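Local coordinates for protein L-ribulose 3-epimerase (Mesorhizobium loti, PDB 3VYL) that catalyses the epimerization of ketoses at C3, acting most efficiently on L-ribulose, and binds a manganese ion inside its barrel, at residues F32-F37 with I202-I207; I63-P68 with N89-L94; I106-H111 with N155-A160; A128-V133 with L144-V149; A165-T170 with I175-D180. One frame throughout, in Å; residues are numbered along the deposited sequence.

Interaction 1 (F32-F37 with I202-I207). With MN (manganese (II) ion), chain I.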
# COMPACT_ATOMS: atom_id res chain seq x y z
N PHE A 32 17.99 -15.91 15.64
CA PHE A 32 18.83 -14.84 15.13
C PHE A 32 20.27 -15.28 15.17
O PHE A 32 20.60 -16.22 15.88
CB PHE A 32 18.62 -13.58 15.96
CG PHE A 32 17.28 -12.93 15.75
CD1 PHE A 32 17.13 -11.92 14.81
CD2 PHE A 32 16.16 -13.35 16.47
CE1 PHE A 32 15.90 -11.33 14.60
CE2 PHE A 32 14.92 -12.76 16.27
CZ PHE A 32 14.79 -11.75 15.33
N ASP A 33 21.15 -14.62 14.42
CA ASP A 33 22.56 -14.98 14.47
C ASP A 33 23.51 -13.79 14.52
O ASP A 33 24.69 -13.88 14.18
CB ASP A 33 22.93 -15.99 13.37
CG ASP A 33 22.33 -15.64 12.02
OD1 ASP A 33 22.54 -14.49 11.56
OD2 ASP A 33 21.66 -16.52 11.43
N LEU A 34 22.98 -12.66 14.99
CA LEU A 34 23.83 -11.57 15.46
C LEU A 34 23.21 -11.01 16.75
O LEU A 34 22.02 -11.22 17.02
CB LEU A 34 23.98 -10.49 14.39
CG LEU A 34 24.90 -9.31 14.69
CD1 LEU A 34 25.73 -8.98 13.47
CD2 LEU A 34 24.08 -8.09 15.12
N ILE A 35 24.05 -10.34 17.55
CA ILE A 35 23.59 -9.59 18.72
C ILE A 35 24.16 -8.19 18.69
O ILE A 35 25.34 -7.99 18.40
CB ILE A 35 23.90 -10.31 20.07
CG1 ILE A 35 23.19 -9.64 21.26
CG2 ILE A 35 25.40 -10.39 20.34
CD1 ILE A 35 21.68 -9.79 21.27
N GLU A 36 23.30 -7.21 18.95
CA GLU A 36 23.72 -5.83 19.05
C GLU A 36 23.69 -5.39 20.51
O GLU A 36 22.66 -5.50 21.20
CB GLU A 36 22.81 -4.95 18.19
CG GLU A 36 23.16 -3.47 18.13
CD GLU A 36 22.30 -2.74 17.12
OE1 GLU A 36 21.67 -3.44 16.31
OE2 GLU A 36 22.26 -1.49 17.11
N PHE A 37 24.79 -4.86 20.99
CA PHE A 37 24.91 -4.38 22.34
C PHE A 37 25.04 -2.90 22.27
O PHE A 37 25.69 -2.43 21.42
CB PHE A 37 26.14 -4.99 22.99
CG PHE A 37 25.97 -6.41 23.41
CD1 PHE A 37 25.03 -6.76 24.32
CD2 PHE A 37 26.76 -7.38 22.90
CE1 PHE A 37 24.86 -8.04 24.71
CE2 PHE A 37 26.61 -8.66 23.29
CZ PHE A 37 25.66 -9.00 24.19
N ILE A 202 25.26 1.93 2.34
CA ILE A 202 24.55 1.41 3.50
C ILE A 202 25.37 0.33 4.20
O ILE A 202 25.61 -0.74 3.64
CB ILE A 202 23.17 0.82 3.14
CG1 ILE A 202 22.35 1.80 2.31
CG2 ILE A 202 22.42 0.45 4.41
CD1 ILE A 202 21.12 1.19 1.65
N GLY A 203 25.75 0.61 5.45
CA GLY A 203 26.53 -0.32 6.25
C GLY A 203 25.74 -1.18 7.21
O GLY A 203 26.21 -2.25 7.62
N TYR A 204 24.55 -0.74 7.58
CA TYR A 204 23.75 -1.47 8.57
C TYR A 204 22.29 -1.03 8.52
O TYR A 204 21.98 0.12 8.17
CB TYR A 204 24.36 -1.22 9.96
CG TYR A 204 23.97 -2.18 11.07
CD1 TYR A 204 23.58 -1.68 12.31
CD2 TYR A 204 24.01 -3.57 10.89
CE1 TYR A 204 23.23 -2.53 13.35
CE2 TYR A 204 23.66 -4.42 11.92
CZ TYR A 204 23.27 -3.90 13.15
OH TYR A 204 22.91 -4.73 14.19
N VAL A 205 21.38 -1.94 8.87
CA VAL A 205 19.94 -1.62 8.86
C VAL A 205 19.22 -2.06 10.13
O VAL A 205 19.42 -3.19 10.60
CB VAL A 205 19.23 -2.23 7.62
CG1 VAL A 205 17.71 -2.19 7.78
CG2 VAL A 205 19.65 -1.50 6.34
N HIS A 206 18.39 -1.18 10.68
CA HIS A 206 17.46 -1.57 11.74
C HIS A 206 16.08 -1.78 11.19
O HIS A 206 15.51 -0.89 10.58
CB HIS A 206 17.39 -0.53 12.84
CG HIS A 206 18.48 -0.65 13.89
ND1 HIS A 206 18.89 0.40 14.62
CD2 HIS A 206 19.23 -1.75 14.31
CE1 HIS A 206 19.86 0.01 15.47
NE2 HIS A 206 20.07 -1.31 15.27
N ILE A 207 15.54 -2.96 11.42
CA ILE A 207 14.15 -3.24 11.15
C ILE A 207 13.33 -2.95 12.41
O ILE A 207 13.55 -3.57 13.45
CB ILE A 207 13.96 -4.70 10.67
CG1 ILE A 207 14.71 -4.92 9.36
CG2 ILE A 207 12.48 -5.05 10.50
CD1 ILE A 207 14.37 -3.97 8.23
MN MN I . 17.89 2.20 15.34
O HOH W 1 17.74 3.54 17.29

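Interaction 2 (I63-P68 with N89-L94)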
# COMPACT_ATOMS: atom_id res chain seq x y z
N ILE A 63 28.12 -3.09 17.88
CA ILE A 63 27.86 -2.18 18.97
C ILE A 63 27.27 -0.86 18.44
O ILE A 63 27.80 -0.24 17.50
CB ILE A 63 29.12 -1.90 19.83
CG1 ILE A 63 29.84 -3.20 20.21
CG2 ILE A 63 28.75 -1.09 21.07
CD1 ILE A 63 29.14 -4.07 21.24
N SER A 64 26.16 -0.44 19.05
CA SER A 64 25.53 0.82 18.74
C SER A 64 25.44 1.63 20.00
O SER A 64 25.17 1.09 21.07
CB SER A 64 24.12 0.59 18.21
OG SER A 64 23.28 0.07 19.23
N ILE A 65 25.67 2.93 19.88
CA ILE A 65 25.47 3.86 20.99
C ILE A 65 24.78 5.11 20.47
O ILE A 65 24.60 5.28 19.26
CB ILE A 65 26.81 4.26 21.66
CG1 ILE A 65 27.70 5.03 20.67
CG2 ILE A 65 27.54 3.05 22.20
CD1 ILE A 65 28.77 5.86 21.34
N GLY A 66 24.40 5.99 21.40
CA GLY A 66 23.95 7.34 21.06
C GLY A 66 24.75 8.29 21.92
O GLY A 66 24.69 8.20 23.14
N LEU A 67 25.52 9.18 21.30
CA LEU A 67 26.36 10.10 22.06
C LEU A 67 25.53 10.86 23.09
O LEU A 67 24.39 11.22 22.81
CB LEU A 67 27.10 11.09 21.13
CG LEU A 67 28.31 10.59 20.32
CD1 LEU A 67 28.80 11.64 19.34
CD2 LEU A 67 29.45 10.13 21.22
N PRO A 68 26.09 11.07 24.30
CA PRO A 68 25.41 11.89 25.33
C PRO A 68 25.54 13.36 25.03
O PRO A 68 26.45 13.76 24.31
CB PRO A 68 26.17 11.54 26.62
CG PRO A 68 27.52 11.12 26.15
CD PRO A 68 27.32 10.44 24.83
N ASN A 89 36.29 6.39 20.65
CA ASN A 89 37.51 5.57 20.68
C ASN A 89 37.37 4.34 21.57
O ASN A 89 37.86 3.25 21.23
CB ASN A 89 38.72 6.40 21.13
CG ASN A 89 39.22 7.36 20.06
OD1 ASN A 89 39.22 7.04 18.87
ND2 ASN A 89 39.66 8.53 20.48
N GLN A 90 36.68 4.51 22.69
CA GLN A 90 36.47 3.41 23.63
C GLN A 90 35.52 2.38 23.03
O GLN A 90 35.78 1.18 23.10
CB GLN A 90 35.94 3.96 24.95
CG GLN A 90 36.30 3.11 26.16
CD GLN A 90 35.94 3.78 27.48
OE1 GLN A 90 35.81 5.01 27.55
NE2 GLN A 90 35.79 2.98 28.53
N THR A 91 34.44 2.85 22.42
CA THR A 91 33.44 1.99 21.77
C THR A 91 34.05 1.13 20.66
O THR A 91 33.67 -0.03 20.47
CB THR A 91 32.27 2.82 21.21
OG1 THR A 91 31.80 3.72 22.21
CG2 THR A 91 31.11 1.91 20.77
N ILE A 92 34.99 1.72 19.92
CA ILE A 92 35.72 1.01 18.88
C ILE A 92 36.50 -0.17 19.48
O ILE A 92 36.28 -1.33 19.09
CB ILE A 92 36.65 1.95 18.10
CG1 ILE A 92 35.82 2.94 17.28
CG2 ILE A 92 37.58 1.15 17.20
CD1 ILE A 92 36.62 4.02 16.59
N ALA A 93 37.36 0.12 20.45
CA ALA A 93 38.14 -0.90 21.14
C ALA A 93 37.25 -1.98 21.76
O ALA A 93 37.61 -3.17 21.76
CB ALA A 93 39.05 -0.27 22.19
N LEU A 94 36.09 -1.58 22.27
CA LEU A 94 35.11 -2.57 22.73
C LEU A 94 34.67 -3.52 21.59
O LEU A 94 34.72 -4.74 21.74
CB LEU A 94 33.91 -1.90 23.39
CG LEU A 94 32.81 -2.84 23.91
CD1 LEU A 94 33.26 -3.58 25.16
CD2 LEU A 94 31.53 -2.07 24.20

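Interaction 3 (I106-H111 with N155-A160)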
# COMPACT_ATOMS: atom_id res chain seq x y z
N ILE A 106 23.96 6.61 16.88
CA ILE A 106 24.06 8.03 16.64
C ILE A 106 25.42 8.47 17.04
O ILE A 106 25.76 8.56 18.17
CB ILE A 106 23.03 8.79 17.45
CG1 ILE A 106 21.70 8.07 17.40
CG2 ILE A 106 22.80 10.16 16.88
CD1 ILE A 106 20.57 9.00 17.71
N LEU A 107 26.20 8.75 16.03
CA LEU A 107 27.61 8.89 16.12
C LEU A 107 27.98 10.25 15.68
O LEU A 107 29.11 10.61 15.73
CB LEU A 107 28.22 7.90 15.17
CG LEU A 107 28.72 6.57 15.66
CD1 LEU A 107 27.77 5.81 16.53
CD2 LEU A 107 29.09 5.72 14.50
N SER A 108 27.02 11.00 15.21
CA SER A 108 27.31 12.29 14.57
C SER A 108 26.99 13.52 15.40
O SER A 108 27.38 14.63 15.03
CB SER A 108 26.54 12.38 13.26
OG SER A 108 25.28 11.74 13.38
N ALA A 109 26.24 13.34 16.48
CA ALA A 109 25.74 14.44 17.28
C ALA A 109 25.03 13.87 18.50
O ALA A 109 24.87 12.64 18.60
CB ALA A 109 24.79 15.29 16.46
N GLY A 110 24.60 14.71 19.43
CA GLY A 110 23.94 14.20 20.63
C GLY A 110 22.63 13.49 20.31
O GLY A 110 21.85 13.96 19.49
N HIS A 111 22.41 12.34 20.95
CA HIS A 111 21.12 11.63 20.93
C HIS A 111 20.09 12.31 21.81
O HIS A 111 20.20 12.31 23.04
CB HIS A 111 21.29 10.18 21.39
CG HIS A 111 20.05 9.32 21.23
ND1 HIS A 111 19.89 8.14 21.86
CD2 HIS A 111 18.90 9.51 20.46
CE1 HIS A 111 18.70 7.59 21.51
NE2 HIS A 111 18.10 8.44 20.66
N ASN A 155 19.37 16.59 15.63
CA ASN A 155 19.00 17.65 14.75
C ASN A 155 19.82 17.74 13.52
O ASN A 155 19.70 18.64 12.77
CB ASN A 155 18.96 18.98 15.48
CG ASN A 155 20.29 19.46 15.90
OD1 ASN A 155 21.22 18.73 15.93
ND2 ASN A 155 20.37 20.68 16.25
N LEU A 156 20.68 16.77 13.30
CA LEU A 156 21.58 16.87 12.20
C LEU A 156 21.28 15.96 11.05
O LEU A 156 20.94 16.41 10.01
CB LEU A 156 23.00 16.62 12.69
CG LEU A 156 24.21 17.14 11.94
CD1 LEU A 156 24.17 18.62 11.80
CD2 LEU A 156 25.44 16.75 12.71
N LEU A 157 21.42 14.67 11.23
CA LEU A 157 21.16 13.76 10.15
C LEU A 157 19.89 13.01 10.31
O LEU A 157 19.83 12.03 10.99
CB LEU A 157 22.29 12.76 10.05
CG LEU A 157 23.72 13.24 10.11
CD1 LEU A 157 24.61 12.05 10.04
CD2 LEU A 157 24.04 14.16 8.99
N ASN A 158 18.88 13.46 9.59
CA ASN A 158 17.55 12.92 9.70
C ASN A 158 17.18 12.25 8.42
O ASN A 158 16.21 11.61 8.35
CB ASN A 158 16.51 14.01 10.01
CG ASN A 158 16.79 14.75 11.28
OD1 ASN A 158 17.12 14.17 12.28
ND2 ASN A 158 16.67 16.02 11.23
N THR A 159 17.96 12.44 7.40
CA THR A 159 17.62 11.97 6.06
C THR A 159 18.78 11.21 5.42
O THR A 159 19.95 11.56 5.62
CB THR A 159 17.11 13.17 5.23
OG1 THR A 159 15.68 13.08 5.12
CG2 THR A 159 17.73 13.25 3.86
N ALA A 160 18.49 10.13 4.68
CA ALA A 160 19.55 9.35 4.02
C ALA A 160 20.40 10.21 3.09
O ALA A 160 21.62 10.02 3.00
CB ALA A 160 18.99 8.16 3.28
O HOH W 2 23.07 13.23 13.33

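Interaction 4 (A128-V133 with L144-V149). With MN (manganese (II) ion), chain I.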
# COMPACT_ATOMS: atom_id res chain seq x y z
N ALA A 128 34.56 16.75 10.35
CA ALA A 128 36.01 16.81 10.60
C ALA A 128 36.43 15.80 11.65
O ALA A 128 37.41 15.07 11.45
CB ALA A 128 36.42 18.22 11.00
N ALA A 129 35.68 15.72 12.74
CA ALA A 129 36.03 14.82 13.83
C ALA A 129 35.86 13.36 13.45
O ALA A 129 36.73 12.52 13.75
CB ALA A 129 35.23 15.15 15.08
N LEU A 130 34.74 13.04 12.79
CA LEU A 130 34.46 11.65 12.42
C LEU A 130 35.39 11.13 11.33
O LEU A 130 35.78 9.95 11.35
CB LEU A 130 32.99 11.45 12.04
CG LEU A 130 32.02 11.27 13.22
CD1 LEU A 130 30.59 11.47 12.76
CD2 LEU A 130 32.18 9.91 13.91
N ALA A 131 35.79 12.01 10.41
CA ALA A 131 36.87 11.72 9.46
C ALA A 131 38.09 11.11 10.17
O ALA A 131 38.72 10.18 9.64
CB ALA A 131 37.26 12.98 8.70
N LYS A 132 38.42 11.62 11.36
CA LYS A 132 39.57 11.13 12.11
C LYS A 132 39.29 9.82 12.85
O LYS A 132 40.11 8.90 12.84
CB LYS A 132 40.07 12.18 13.10
CG LYS A 132 40.74 13.37 12.44
CD LYS A 132 41.82 13.96 13.33
CE LYS A 132 41.26 14.75 14.50
NZ LYS A 132 40.52 15.96 14.05
N VAL A 133 38.12 9.75 13.48
CA VAL A 133 37.76 8.59 14.28
C VAL A 133 37.58 7.36 13.39
O VAL A 133 37.72 6.22 13.85
CB VAL A 133 36.49 8.88 15.11
CG1 VAL A 133 36.15 7.71 16.01
CG2 VAL A 133 36.68 10.15 15.93
N LEU A 144 32.54 2.51 10.60
CA LEU A 144 31.62 3.42 11.29
C LEU A 144 30.33 3.59 10.46
O LEU A 144 30.37 4.04 9.31
CB LEU A 144 32.25 4.80 11.55
CG LEU A 144 33.46 5.08 12.46
CD1 LEU A 144 33.68 6.59 12.55
CD2 LEU A 144 33.35 4.47 13.86
N ASN A 145 29.20 3.23 11.06
CA ASN A 145 27.91 3.40 10.40
C ASN A 145 27.06 4.42 11.13
O ASN A 145 26.60 4.20 12.25
CB ASN A 145 27.18 2.06 10.29
CG ASN A 145 28.11 0.94 9.91
OD1 ASN A 145 28.90 0.47 10.73
ND2 ASN A 145 28.04 0.50 8.65
N LEU A 146 26.86 5.56 10.46
CA LEU A 146 26.15 6.70 11.00
C LEU A 146 24.63 6.49 11.01
O LEU A 146 24.04 6.42 9.93
CB LEU A 146 26.48 7.91 10.14
CG LEU A 146 27.60 8.86 10.58
CD1 LEU A 146 28.83 8.15 11.13
CD2 LEU A 146 27.95 9.78 9.43
N GLU A 147 24.01 6.37 12.19
CA GLU A 147 22.55 6.20 12.23
C GLU A 147 21.84 7.49 11.91
O GLU A 147 22.16 8.55 12.45
CB GLU A 147 21.99 5.58 13.52
CG GLU A 147 20.58 5.00 13.31
CD GLU A 147 19.98 4.26 14.50
OE1 GLU A 147 20.65 4.09 15.53
OE2 GLU A 147 18.81 3.84 14.41
N ILE A 148 20.91 7.36 10.98
CA ILE A 148 20.05 8.44 10.53
C ILE A 148 18.76 8.34 11.34
O ILE A 148 18.09 7.31 11.32
CB ILE A 148 19.74 8.27 9.04
CG1 ILE A 148 21.04 8.10 8.25
CG2 ILE A 148 18.91 9.44 8.52
CD1 ILE A 148 22.01 9.27 8.33
N VAL A 149 18.43 9.41 12.05
CA VAL A 149 17.32 9.37 13.00
C VAL A 149 16.32 10.50 12.81
O VAL A 149 16.59 11.47 12.08
CB VAL A 149 17.81 9.31 14.48
CG1 VAL A 149 18.62 8.05 14.72
CG2 VAL A 149 18.62 10.54 14.84
MN MN I . 17.89 2.20 15.34
O HOH W 1 17.74 3.54 17.29

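Interaction 5 (A165-T170 with I175-D180). With MN (manganese (II) ion), chain I.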
# COMPACT_ATOMS: atom_id res chain seq x y z
N ALA A 165 25.54 13.24 1.78
CA ALA A 165 26.24 14.52 1.73
C ALA A 165 27.25 14.63 2.86
O ALA A 165 28.40 15.02 2.65
CB ALA A 165 25.26 15.67 1.80
N PHE A 166 26.79 14.31 4.07
CA PHE A 166 27.66 14.36 5.24
C PHE A 166 28.89 13.47 5.04
O PHE A 166 30.01 13.94 5.22
CB PHE A 166 26.90 13.96 6.50
CG PHE A 166 27.71 14.07 7.75
CD1 PHE A 166 27.79 15.29 8.43
CD2 PHE A 166 28.39 12.97 8.25
CE1 PHE A 166 28.54 15.40 9.59
CE2 PHE A 166 29.13 13.08 9.41
CZ PHE A 166 29.20 14.30 10.08
N ILE A 167 28.67 12.21 4.65
CA ILE A 167 29.76 11.28 4.37
C ILE A 167 30.71 11.87 3.32
O ILE A 167 31.93 11.87 3.51
CB ILE A 167 29.23 9.92 3.90
CG1 ILE A 167 28.57 9.19 5.06
CG2 ILE A 167 30.37 9.10 3.30
CD1 ILE A 167 28.00 7.83 4.71
N GLU A 168 30.12 12.39 2.24
CA GLU A 168 30.85 13.07 1.19
C GLU A 168 31.83 14.07 1.80
O GLU A 168 33.01 14.08 1.44
CB GLU A 168 29.86 13.79 0.28
CG GLU A 168 30.20 13.82 -1.19
CD GLU A 168 29.01 14.27 -2.04
OE1 GLU A 168 29.21 15.08 -2.98
OE2 GLU A 168 27.87 13.82 -1.75
N ASP A 169 31.35 14.90 2.73
CA ASP A 169 32.15 15.92 3.40
C ASP A 169 33.27 15.39 4.30
O ASP A 169 34.26 16.09 4.53
CB ASP A 169 31.26 16.88 4.20
CG ASP A 169 30.37 17.72 3.31
OD1 ASP A 169 30.48 17.61 2.07
OD2 ASP A 169 29.55 18.49 3.85
N THR A 170 33.12 14.16 4.80
CA THR A 170 34.13 13.58 5.69
C THR A 170 35.35 13.09 4.91
O THR A 170 36.43 12.89 5.48
CB THR A 170 33.59 12.41 6.55
OG1 THR A 170 33.23 11.30 5.71
CG2 THR A 170 32.38 12.86 7.37
N ILE A 175 33.29 5.39 6.59
CA ILE A 175 32.03 5.86 7.14
C ILE A 175 30.86 5.51 6.21
O ILE A 175 30.79 5.99 5.07
CB ILE A 175 32.08 7.37 7.48
CG1 ILE A 175 33.13 7.63 8.56
CG2 ILE A 175 30.72 7.85 7.95
CD1 ILE A 175 33.47 9.08 8.76
N PHE A 176 29.97 4.67 6.71
CA PHE A 176 28.78 4.26 5.97
C PHE A 176 27.49 4.72 6.65
O PHE A 176 27.53 5.39 7.69
CB PHE A 176 28.79 2.74 5.77
CG PHE A 176 30.00 2.24 5.04
CD1 PHE A 176 30.15 2.45 3.67
CD2 PHE A 176 31.00 1.54 5.72
CE1 PHE A 176 31.27 1.99 2.99
CE2 PHE A 176 32.12 1.08 5.05
CZ PHE A 176 32.26 1.30 3.68
N LEU A 177 26.35 4.37 6.05
CA LEU A 177 25.04 4.71 6.60
C LEU A 177 24.42 3.58 7.39
O LEU A 177 24.51 2.40 7.02
CB LEU A 177 24.06 5.14 5.50
CG LEU A 177 24.29 6.45 4.78
CD1 LEU A 177 23.27 6.56 3.66
CD2 LEU A 177 24.21 7.64 5.73
N HIS A 178 23.78 3.98 8.49
CA HIS A 178 22.97 3.10 9.30
C HIS A 178 21.58 3.65 9.18
O HIS A 178 21.27 4.72 9.70
CB HIS A 178 23.49 3.10 10.74
CG HIS A 178 22.66 2.28 11.70
ND1 HIS A 178 22.85 2.32 13.04
CD2 HIS A 178 21.60 1.40 11.49
CE1 HIS A 178 21.97 1.51 13.65
NE2 HIS A 178 21.20 0.95 12.71
N LEU A 179 20.76 2.93 8.43
CA LEU A 179 19.36 3.30 8.23
C LEU A 179 18.42 2.53 9.17
O LEU A 179 18.65 1.35 9.50
CB LEU A 179 18.98 3.06 6.76
CG LEU A 179 19.77 3.82 5.69
CD1 LEU A 179 19.21 3.50 4.32
CD2 LEU A 179 19.75 5.33 5.91
N ASP A 180 17.34 3.19 9.60
CA ASP A 180 16.40 2.58 10.53
C ASP A 180 14.96 2.84 10.06
O ASP A 180 14.50 3.98 10.03
CB ASP A 180 16.66 3.12 11.94
CG ASP A 180 15.74 2.54 13.00
OD1 ASP A 180 14.54 2.35 12.72
OD2 ASP A 180 16.22 2.31 14.14
MN MN I . 17.89 2.20 15.34
O HOH W 1 17.74 3.54 17.29

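Interaction 1 (F32-F37 with I202-I207)
OE1 of E36 is gripped by two donors that reach it from the far wall of the barrel. The Y204 hydroxyl gives its proton to E36 OE1 over 2.8 Å, coming from above the carboxylate plane, while the same E36 OE1 lies in the plane of the H206 ring and meets H206 NE2 at 2.9 Å. The imidazole N-H is shared: it also finds E36 OE2 at 2.9 Å from H206 NE2, along a more bent path (135°), and both oxygens present their syn lone pairs. Carboxylate and imidazole are nearly coplanar, their planes 12° apart. An extended E36 chain, with CG anti to the backbone N (chi1 -177°), carries the carboxylate this far inward, and S64 OG, on the next strand, is hydrogen-bonded to E36 OE2. Beside the Y204 hydroxyl lies L34 CD2, 3.7 Å from Y204 OH. An alanine in place of E36 would probably leave H206 NE2 without its carboxylate acceptor, the ring less firmly oriented on the metal, and the Y204 hydroxyl with S239 OG but no carboxylate. At the opposite end of the imidazole, H206 ND1 binds manganese at 2.2 Å, with E147, D180 and E241 completing the protein ligands. A second-shell carboxylate thus orients a first-shell histidine across the interior of a TIM barrel, a His-carboxylate pair built into the metal site.

Interaction 2 (I63-P68 with N89-L94)
T91 rests its methyl group on two isoleucines of the strand beneath it. T91 CG2 meets I63 CG2 at 3.8 Å and touches I65 CG2 at 4.0 Å, so the methyl bridges two residues whose side chains leave the same face of the strand. Further along the helix, L94 adds its CD2 to the patch, 4.3 Å from I63 CG2. The other branch of T91 is polar, yet towards the strand it only brushes a methyl, with T91 OG1 3.8 Å from I65 CD1; its hydrogen bond goes instead to the carbonyl of I87, one turn back in the same helix. That bond satisfies the hydroxyl within the helix and suits a rotamer in which OG1 sits beside the backbone N (chi1 -49°) and CG2 is turned to the isoleucines. Y39 touches both I65 and T91. Strand and helix run nearly antiparallel here, their axes 163° apart and 9.4 Å at closest approach, as expected for the first half of a beta-alpha-beta unit. Between the two isoleucines, S64 points away from the helix. Strand 60-66 is flanked by 34-37 and 102-104, to which its backbone is bonded, while on the next flank of helix 78-98 I92 packs against V133 and T136 of helix 120-139.

Interaction 3 (I106-H111 with N155-A160)
S108 and L157 meet where two loops of the TIM barrel, those following strands 102-104 and 143-147, lie against each other. From its CB onward the serine runs alongside one branch of the leucine: S108 CB is 3.8 Å from L157 CD1, and at the tip S108 OG comes to 3.4 Å from that same L157 CD1, with L157 CG just behind. For the leucine, CG lies anti to the carbonyl carbon (chi1 -46°), a setting that sends CD1 to the serine. The preceding residue makes the second half of the contact. L156 CD2 packs on A109 CB at 4.1 Å and also lies beside the carbonyl oxygen of S108, whose hydrogen bond comes from S126 OG of helix 120-139. W123, on that helix too, touches both leucines, and L146 of the barrel wall packs on L157. W259 of a neighbouring subunit packs on N155 and N158, placing the second loop close to a subunit boundary. What serves the hydroxyl is a bridging water: water 2 donates to S108 OG over 2.7 Å and accepts from the backbone N of L157 over 3.0 Å, tying the loops together without a direct bond.

Interaction 4 (A128-V133 with L144-V149)
L130 points its forked end at the strand and gives one methyl to each of two leucines. L130 CD2 meets L144 CD1 at 3.9 Å, the two side chains passing at a slant, whereas L130 CD1 lies 4.1 Å from L146 CD1, these two chains lying side by side and pointing opposite ways. The fork is set by a first torsion that puts CG of L130 anti to its carbonyl carbon (chi1 -82°). L144 reaches towards the helix in turn, and its CD1 ends between L130 and V133, 4.4 Å from V133 CG1 and also close to the V133 backbone. The result is a small apolar layer with no hydrogen bond across it. The strand has a different face inside: E147, next to L146, extends away from this layer into the barrel, where its OE2 binds manganese at 2.1 Å. One short piece of strand thus combines outward packing with an inward metal ligand, the usual division of labour in a TIM barrel. The helix runs back against the strand at 148° within the beta-alpha-beta unit formed by 102-104, 120-139 and 143-147. On one flank L88 of helix 78-98 touches both L130 and V133; on the other, F166 of helix 160-170 packs on L130 and L146, while the strand itself is bonded to its neighbours 102-104 and 175-180.

Interaction 5 (A165-T170 with I175-D180)
I167 reaches the strand through a stretched chain: CG1 is anti to the carbonyl carbon and CD1 continues straight on (chi2 180°), laying that methyl along the backbone of I175 and F176. This is the helix-on-strand packing of a TIM barrel, in the beta-alpha-beta unit of 143-147, 160-170 and 175-180. I167 and I175 lie alongside each other, pointing opposite ways, with I167 CG1 at 3.8 Å from I175 CG2. The far end of I167 goes on to touch L177, I167 CD1 being 3.9 Å from L177 CD2. An alanine at I167 would probably open a gap over the I175 and F176 backbone and leave L177 CD2 and I175 CG2 without their isoleucine neighbour. T170 meets I175 tip to tip, T170 OG1 lying 3.8 Å from I175 CD1. At the far end of the strand, D180 turns inward and its OD2 binds manganese at 2.1 Å. D169 OD2 is hydrogen-bonded to W123 and forms a salt bridge with K296 of a neighbouring subunit. The T170 hydroxyl is itself tied back into the helix: with OG1 set between the backbone N and the carbonyl carbon, T170 OG1 donates to I167 O over 2.6 Å, in the carbonyl plane and on a lone pair, at a C=O...donor angle of 128°.

Overall arrangement
From the N terminus, interaction 1 opens first at strand 34-37 and closes last at 202-207, so the other four are nested in its loop; none cross. Interaction 2 closes a short loop between strand 60-66 and its helix before interaction 3 opens. Interaction 3 then closes a longer loop, joining 106-111 to 155-160, and interaction 4, helix 120-139 on strand 143-147, lies within its span. Interaction 5 follows both in series. Interactions 2, 4 and 5 fasten helices to the outside of the barrel, interaction 3 joins loops that follow strands, and interaction 1 crosses the interior. Neighbouring strands bind interaction 5 to 4 and to 1, and interaction 1 to 2; interactions 1, 4 and 5 share the manganese ion.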